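Local coordinates for structural protein VP1 (Trichodysplasia spinulosa-associated polyomavirus, PDB 4U61) that builds the pentameric units of the outer polyomavirus capsid and binds sialic acid, consistent with a role in attachment to host-cell glycans, at residues I22-L27 and Y268-L273; G147-D152 and K165-Q170. All coordinates share one frame; numbering follows the deposited sequence.

Contact 1: I22-L27 and Y268-L273; sequences ITTIEL and YFNILL
E26 meets the ring end of Y268 on the sheet face that E26 shares with T24, N270 and L272. From CB the glutamate leaves with chi1 at -114°, off the staggered positions, and runs extended. Its CG passes 4.2 Å from N270 CG and lies 3.1 Å from Y268 OH; CD sits in the plane of the tyrosine ring at its edge, and OE1 accepts from Y268 OH at a modelled 2.4 Å, so short that the exact length is doubtful. The carboxylate stands almost square to the ring, their planes 87° apart. P195 and S196 of a second subunit pack on this pair.

The backbones pair antiparallel, T23, I25 and L27 each exchanging two hydrogen bonds with L273, I271 and F269; the straightest is I271 N to I25 O, 2.8 Å. The same six residues put their side chains on the other face. There L27 CD2 reaches F269 CB at 3.9 Å, and I25 CG1 meets L273 CD1 at 3.8 Å. L242 and V244 of strand 241-254 cover I271, so this side faces the protein interior. Strand 86-99 flanks 260-279 along its other edge, and the whole is a strand pair of the antiparallel beta jelly roll of polyomavirus VP1.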
loop_
_atom_site.group_PDB
_atom_site.type_symbol
_atom_site.label_atom_id
_atom_site.label_comp_id
_atom_site.label_asym_id
_atom_site.label_seq_id
_atom_site.Cartn_x
_atom_site.Cartn_y
_atom_site.Cartn_z
ATOM N N ILE E 22 -16.887 -35.434 -0.270
ATOM C CA ILE E 22 -15.984 -34.380 0.193
ATOM C C ILE E 22 -15.495 -34.673 1.601
ATOM O O ILE E 22 -16.123 -35.400 2.355
ATOM C CB ILE E 22 -16.616 -32.966 0.159
ATOM C CG1 ILE E 22 -17.992 -32.931 0.811
ATOM C CG2 ILE E 22 -16.749 -32.460 -1.268
ATOM C CD1 ILE E 22 -18.591 -31.541 0.816
ATOM N N THR E 23 -14.347 -34.105 1.944
ATOM C CA THR E 23 -13.845 -34.210 3.302
ATOM C C THR E 23 -13.048 -32.965 3.595
ATOM O O THR E 23 -12.669 -32.235 2.681
ATOM C CB THR E 23 -13.006 -35.494 3.527
ATOM O OG1 THR E 23 -12.865 -35.733 4.930
ATOM C CG2 THR E 23 -11.619 -35.403 2.897
ATOM N N THR E 24 -12.843 -32.696 4.872
ATOM C CA THR E 24 -12.017 -31.572 5.263
ATOM C C THR E 24 -10.920 -32.064 6.182
ATOM O O THR E 24 -11.086 -33.051 6.905
ATOM C CB THR E 24 -12.828 -30.452 5.935
ATOM O OG1 THR E 24 -13.333 -30.911 7.195
ATOM C CG2 THR E 24 -13.985 -30.023 5.053
ATOM N N ILE E 25 -9.790 -31.371 6.126
ATOM C CA ILE E 25 -8.635 -31.680 6.937
ATOM C C ILE E 25 -8.280 -30.373 7.632
ATOM O O ILE E 25 -8.164 -29.352 6.977
ATOM C CB ILE E 25 -7.452 -32.152 6.068
ATOM C CG1 ILE E 25 -7.723 -33.552 5.501
ATOM C CG2 ILE E 25 -6.149 -32.152 6.859
ATOM C CD1 ILE E 25 -7.766 -34.658 6.540
ATOM N N GLU E 26 -8.131 -30.439 8.950
ATOM C CA GLU E 26 -7.784 -29.296 9.783
ATOM C C GLU E 26 -6.465 -29.562 10.487
ATOM O O GLU E 26 -6.295 -30.622 11.062
ATOM C CB GLU E 26 -8.833 -29.145 10.869
ATOM C CG GLU E 26 -9.676 -27.911 10.795
ATOM C CD GLU E 26 -10.363 -27.608 12.127
ATOM O OE1 GLU E 26 -10.756 -26.451 12.315
ATOM O OE2 GLU E 26 -10.506 -28.515 12.988
ATOM N N LEU E 27 -5.566 -28.591 10.501
ATOM C CA LEU E 27 -4.322 -28.748 11.247
ATOM C C LEU E 27 -3.687 -27.404 11.522
ATOM O O LEU E 27 -4.076 -26.396 10.948
ATOM C CB LEU E 27 -3.322 -29.624 10.501
ATOM C CG LEU E 27 -2.637 -29.013 9.278
ATOM C CD1 LEU E 27 -1.210 -29.551 9.175
ATOM C CD2 LEU E 27 -3.425 -29.312 8.004
ATOM N N TYR E 268 -2.580 -21.931 10.817
ATOM C CA TYR E 268 -3.692 -22.861 10.792
ATOM C C TYR E 268 -4.139 -23.077 9.345
ATOM O O TYR E 268 -4.033 -22.172 8.520
ATOM C CB TYR E 268 -4.842 -22.290 11.618
ATOM C CG TYR E 268 -6.161 -22.972 11.433
ATOM C CD1 TYR E 268 -6.522 -24.057 12.208
ATOM C CD2 TYR E 268 -7.065 -22.516 10.484
ATOM C CE1 TYR E 268 -7.756 -24.682 12.037
ATOM C CE2 TYR E 268 -8.279 -23.129 10.295
ATOM C CZ TYR E 268 -8.630 -24.207 11.072
ATOM O OH TYR E 268 -9.861 -24.791 10.862
ATOM N N PHE E 269 -4.611 -24.292 9.059
ATOM C CA PHE E 269 -5.089 -24.679 7.727
ATOM C C PHE E 269 -6.374 -25.463 7.871
ATOM O O PHE E 269 -6.472 -26.364 8.715
ATOM C CB PHE E 269 -4.099 -25.612 7.027
ATOM C CG PHE E 269 -2.714 -25.053 6.861
ATOM C CD1 PHE E 269 -1.789 -25.148 7.895
ATOM C CD2 PHE E 269 -2.324 -24.472 5.665
ATOM C CE1 PHE E 269 -0.509 -24.670 7.740
ATOM C CE2 PHE E 269 -1.034 -23.966 5.506
ATOM C CZ PHE E 269 -0.128 -24.079 6.538
ATOM N N ASN E 270 -7.349 -25.131 7.034
ATOM C CA ASN E 270 -8.566 -25.906 6.887
ATOM C C ASN E 270 -8.717 -26.168 5.408
ATOM O O ASN E 270 -9.017 -25.255 4.649
ATOM C CB ASN E 270 -9.770 -25.131 7.412
ATOM C CG ASN E 270 -11.058 -25.921 7.337
ATOM O OD1 ASN E 270 -11.136 -26.964 6.710
ATOM N ND2 ASN E 270 -12.078 -25.414 7.982
ATOM N N ILE E 271 -8.482 -27.410 5.002
ATOM C CA ILE E 271 -8.397 -27.755 3.585
ATOM C C ILE E 271 -9.599 -28.603 3.183
ATOM O O ILE E 271 -9.911 -29.578 3.858
ATOM C CB ILE E 271 -7.099 -28.527 3.286
ATOM C CG1 ILE E 271 -5.886 -27.628 3.605
ATOM C CG2 ILE E 271 -7.064 -28.969 1.830
ATOM C CD1 ILE E 271 -4.647 -28.363 4.053
ATOM N N LEU E 272 -10.258 -28.210 2.094
ATOM C CA LEU E 272 -11.412 -28.928 1.567
ATOM C C LEU E 272 -10.945 -29.810 0.419
ATOM O O LEU E 272 -10.270 -29.326 -0.495
ATOM C CB LEU E 272 -12.466 -27.939 1.063
ATOM C CG LEU E 272 -13.725 -28.552 0.445
ATOM C CD1 LEU E 272 -14.524 -29.311 1.494
ATOM C CD2 LEU E 272 -14.583 -27.488 -0.229
ATOM N N LEU E 273 -11.293 -31.097 0.473
ATOM C CA LEU E 273 -10.929 -32.034 -0.582
ATOM C C LEU E 273 -12.141 -32.793 -1.096
ATOM O O LEU E 273 -13.119 -32.989 -0.380
ATOM C CB LEU E 273 -9.878 -33.023 -0.094
ATOM C CG LEU E 273 -8.601 -32.421 0.497
ATOM C CD1 LEU E 273 -8.690 -32.445 2.013
ATOM C CD2 LEU E 273 -7.355 -33.164 0.029
#

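Contact 2: G147-D152 and K165-Q170; sequences GNYRTD and KHQSTQ
N148 OD1 takes three N-H groups of R150: the backbone N, NE and NH2. The first makes an Asx turn, set on a type I beta turn from N148 to T151. NE arrives in the carbonyl plane on a lone pair at 2.9 Å, while the backbone N and NH2 approach from opposite sides of that plane, well out of it. R150 NH1 goes on to a salt bridge with D56, which further fixes the guanidinium.

Held this way, R150 lays its CG over one face of the Y149 ring, 3.4 Å above the centre. The opposite face receives the CA of Q167 in a CH-pi contact, 3.7 Å from the centroid, so the tyrosine is sandwiched between its own neighbour and the 3-10 turn 167-170. Its chi1 of 78° puts CG between the backbone N and carbonyl carbon, turning the ring to that turn. Q170 OE1 lies at the ring edge and accepts from Y149 N at 3.0 Å, at 165°; Q170 NE2 is bound by Y43 O of a third subunit, tying the loop to the pentamer.

Water 1 donates to both Y149 O and T169 OG1. At the far end of the contact K165 stretches past Y149 O, bends at chi4, and gives NZ to T151 O in the carbonyl plane, 2.9 Å away.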
loop_
_atom_site.group_PDB
_atom_site.type_symbol
_atom_site.label_atom_id
_atom_site.label_comp_id
_atom_site.label_asym_id
_atom_site.label_seq_id
_atom_site.Cartn_x
_atom_site.Cartn_y
_atom_site.Cartn_z
ATOM N N GLY E 147 22.616 -16.521 -0.484
ATOM C CA GLY E 147 23.394 -15.282 -0.531
ATOM C C GLY E 147 24.884 -15.491 -0.314
ATOM O O GLY E 147 25.682 -14.615 -0.619
ATOM N N ASN E 148 25.255 -16.638 0.231
ATOM C CA ASN E 148 26.659 -16.985 0.436
ATOM C C ASN E 148 26.895 -18.478 0.230
ATOM O O ASN E 148 26.543 -19.307 1.069
ATOM C CB ASN E 148 27.147 -16.561 1.832
ATOM C CG ASN E 148 28.614 -16.883 2.049
ATOM O OD1 ASN E 148 29.323 -17.246 1.094
ATOM N ND2 ASN E 148 29.089 -16.733 3.280
ATOM N N TYR E 149 27.512 -18.825 -0.890
ATOM C CA TYR E 149 27.724 -20.240 -1.201
ATOM C C TYR E 149 28.550 -20.981 -0.151
ATOM O O TYR E 149 28.445 -22.203 -0.050
ATOM C CB TYR E 149 28.353 -20.430 -2.589
ATOM C CG TYR E 149 29.833 -20.173 -2.678
ATOM C CD1 TYR E 149 30.344 -18.872 -2.764
ATOM C CD2 TYR E 149 30.740 -21.243 -2.734
ATOM C CE1 TYR E 149 31.711 -18.650 -2.862
ATOM C CE2 TYR E 149 32.102 -21.020 -2.843
ATOM C CZ TYR E 149 32.580 -19.729 -2.910
ATOM O OH TYR E 149 33.933 -19.515 -3.028
ATOM N N ARG E 150 29.350 -20.255 0.622
ATOM C CA ARG E 150 30.276 -20.848 1.600
ATOM C C ARG E 150 29.671 -21.121 2.965
ATOM O O ARG E 150 30.345 -21.654 3.837
ATOM C CB ARG E 150 31.477 -19.935 1.801
ATOM C CG ARG E 150 32.335 -19.782 0.569
ATOM C CD ARG E 150 33.103 -18.478 0.587
ATOM N NE ARG E 150 32.164 -17.375 0.380
ATOM C CZ ARG E 150 32.493 -16.165 -0.048
ATOM N NH1 ARG E 150 33.753 -15.859 -0.333
ATOM N NH2 ARG E 150 31.540 -15.259 -0.204
ATOM N N THR E 151 28.415 -20.748 3.172
ATOM C CA THR E 151 27.820 -20.920 4.487
ATOM C C THR E 151 28.018 -22.346 4.980
ATOM O O THR E 151 27.716 -23.292 4.266
ATOM C CB THR E 151 26.333 -20.595 4.480
ATOM O OG1 THR E 151 26.147 -19.310 3.873
ATOM C CG2 THR E 151 25.800 -20.558 5.908
ATOM N N ASP E 152 28.505 -22.459 6.209
ATOM C CA ASP E 152 28.852 -23.725 6.841
ATOM C C ASP E 152 27.729 -24.051 7.828
ATOM O O ASP E 152 27.537 -23.322 8.801
ATOM C CB ASP E 152 30.214 -23.549 7.537
ATOM C CG ASP E 152 30.649 -24.754 8.342
ATOM O OD1 ASP E 152 29.858 -25.706 8.529
ATOM O OD2 ASP E 152 31.831 -24.751 8.794
ATOM N N LYS E 165 29.357 -27.570 -1.868
ATOM C CA LYS E 165 29.119 -26.158 -2.125
ATOM C C LYS E 165 29.879 -25.694 -3.371
ATOM O O LYS E 165 30.962 -26.182 -3.649
ATOM C CB LYS E 165 29.561 -25.348 -0.902
ATOM C CG LYS E 165 28.889 -25.783 0.404
ATOM C CD LYS E 165 29.526 -25.142 1.629
ATOM C CE LYS E 165 29.195 -25.918 2.893
ATOM N NZ LYS E 165 27.728 -26.002 3.145
ATOM N N HIS E 166 29.309 -24.748 -4.106
ATOM C CA HIS E 166 29.956 -24.168 -5.274
ATOM C C HIS E 166 29.464 -22.744 -5.489
ATOM O O HIS E 166 28.311 -22.426 -5.194
ATOM C CB HIS E 166 29.709 -25.022 -6.522
ATOM C CG HIS E 166 30.464 -24.555 -7.728
ATOM N ND1 HIS E 166 29.912 -23.714 -8.670
ATOM C CD2 HIS E 166 31.721 -24.824 -8.159
ATOM C CE1 HIS E 166 30.799 -23.467 -9.616
ATOM N NE2 HIS E 166 31.906 -24.133 -9.333
ATOM N N GLN E 167 30.361 -21.907 -6.005
ATOM C CA GLN E 167 30.119 -20.501 -6.274
ATOM C C GLN E 167 28.786 -20.218 -6.956
ATOM O O GLN E 167 28.106 -19.232 -6.635
ATOM C CB GLN E 167 31.226 -19.976 -7.192
ATOM C CG GLN E 167 31.150 -18.511 -7.494
ATOM C CD GLN E 167 31.396 -17.656 -6.284
ATOM O OE1 GLN E 167 30.464 -16.998 -5.734
ATOM N NE2 GLN E 167 32.632 -17.645 -5.846
ATOM N N SER E 168 28.431 -21.099 -7.889
ATOM C CA SER E 168 27.269 -20.917 -8.765
ATOM C C SER E 168 25.930 -20.940 -8.028
ATOM O O SER E 168 24.922 -20.503 -8.575
ATOM C CB SER E 168 27.264 -21.989 -9.851
ATOM O OG SER E 168 27.138 -23.266 -9.271
ATOM N N THR E 169 25.924 -21.391 -6.783
ATOM C CA THR E 169 24.695 -21.470 -6.001
ATOM C C THR E 169 24.218 -20.125 -5.451
ATOM O O THR E 169 23.193 -20.065 -4.772
ATOM C CB THR E 169 24.805 -22.452 -4.828
ATOM O OG1 THR E 169 25.827 -22.047 -3.909
ATOM C CG2 THR E 169 25.065 -23.869 -5.312
ATOM N N GLN E 170 24.958 -19.058 -5.724
ATOM C CA GLN E 170 24.467 -17.696 -5.468
ATOM C C GLN E 170 23.531 -17.227 -6.577
ATOM O O GLN E 170 22.934 -16.162 -6.450
ATOM C CB GLN E 170 25.639 -16.727 -5.261
ATOM C CG GLN E 170 26.374 -17.095 -3.988
ATOM C CD GLN E 170 27.559 -16.220 -3.595
ATOM O OE1 GLN E 170 28.123 -16.435 -2.536
ATOM N NE2 GLN E 170 27.922 -15.232 -4.408
HETATM O O HOH W 1 26.965 -23.752 -2.007
HETATM O O HOH W 2 34.791 -17.079 -3.542
#

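How the contacts relate
Contact 1 joins two long strands of the beta framework, whereas contact 2 lies wholly in the connection between strands 141-144 and 177-179 and shares no element with it. Along the chain the second is nested in the loop that the first closes, yet their centres are 38 Å apart, on opposite sides of the chain's centre. Both are partly buried. In 22-27 with 268-273 regular backbone pairing does most of the work and one face is largely apolar; in 147-152 with 165-170 a glutamine amide, a lysine and water bind backbone atoms, and a guanidinium grips an asparagine side chain. Each touches a different neighbouring subunit, and the side chain of T151 lies about 7 Å from a bound sialic acid.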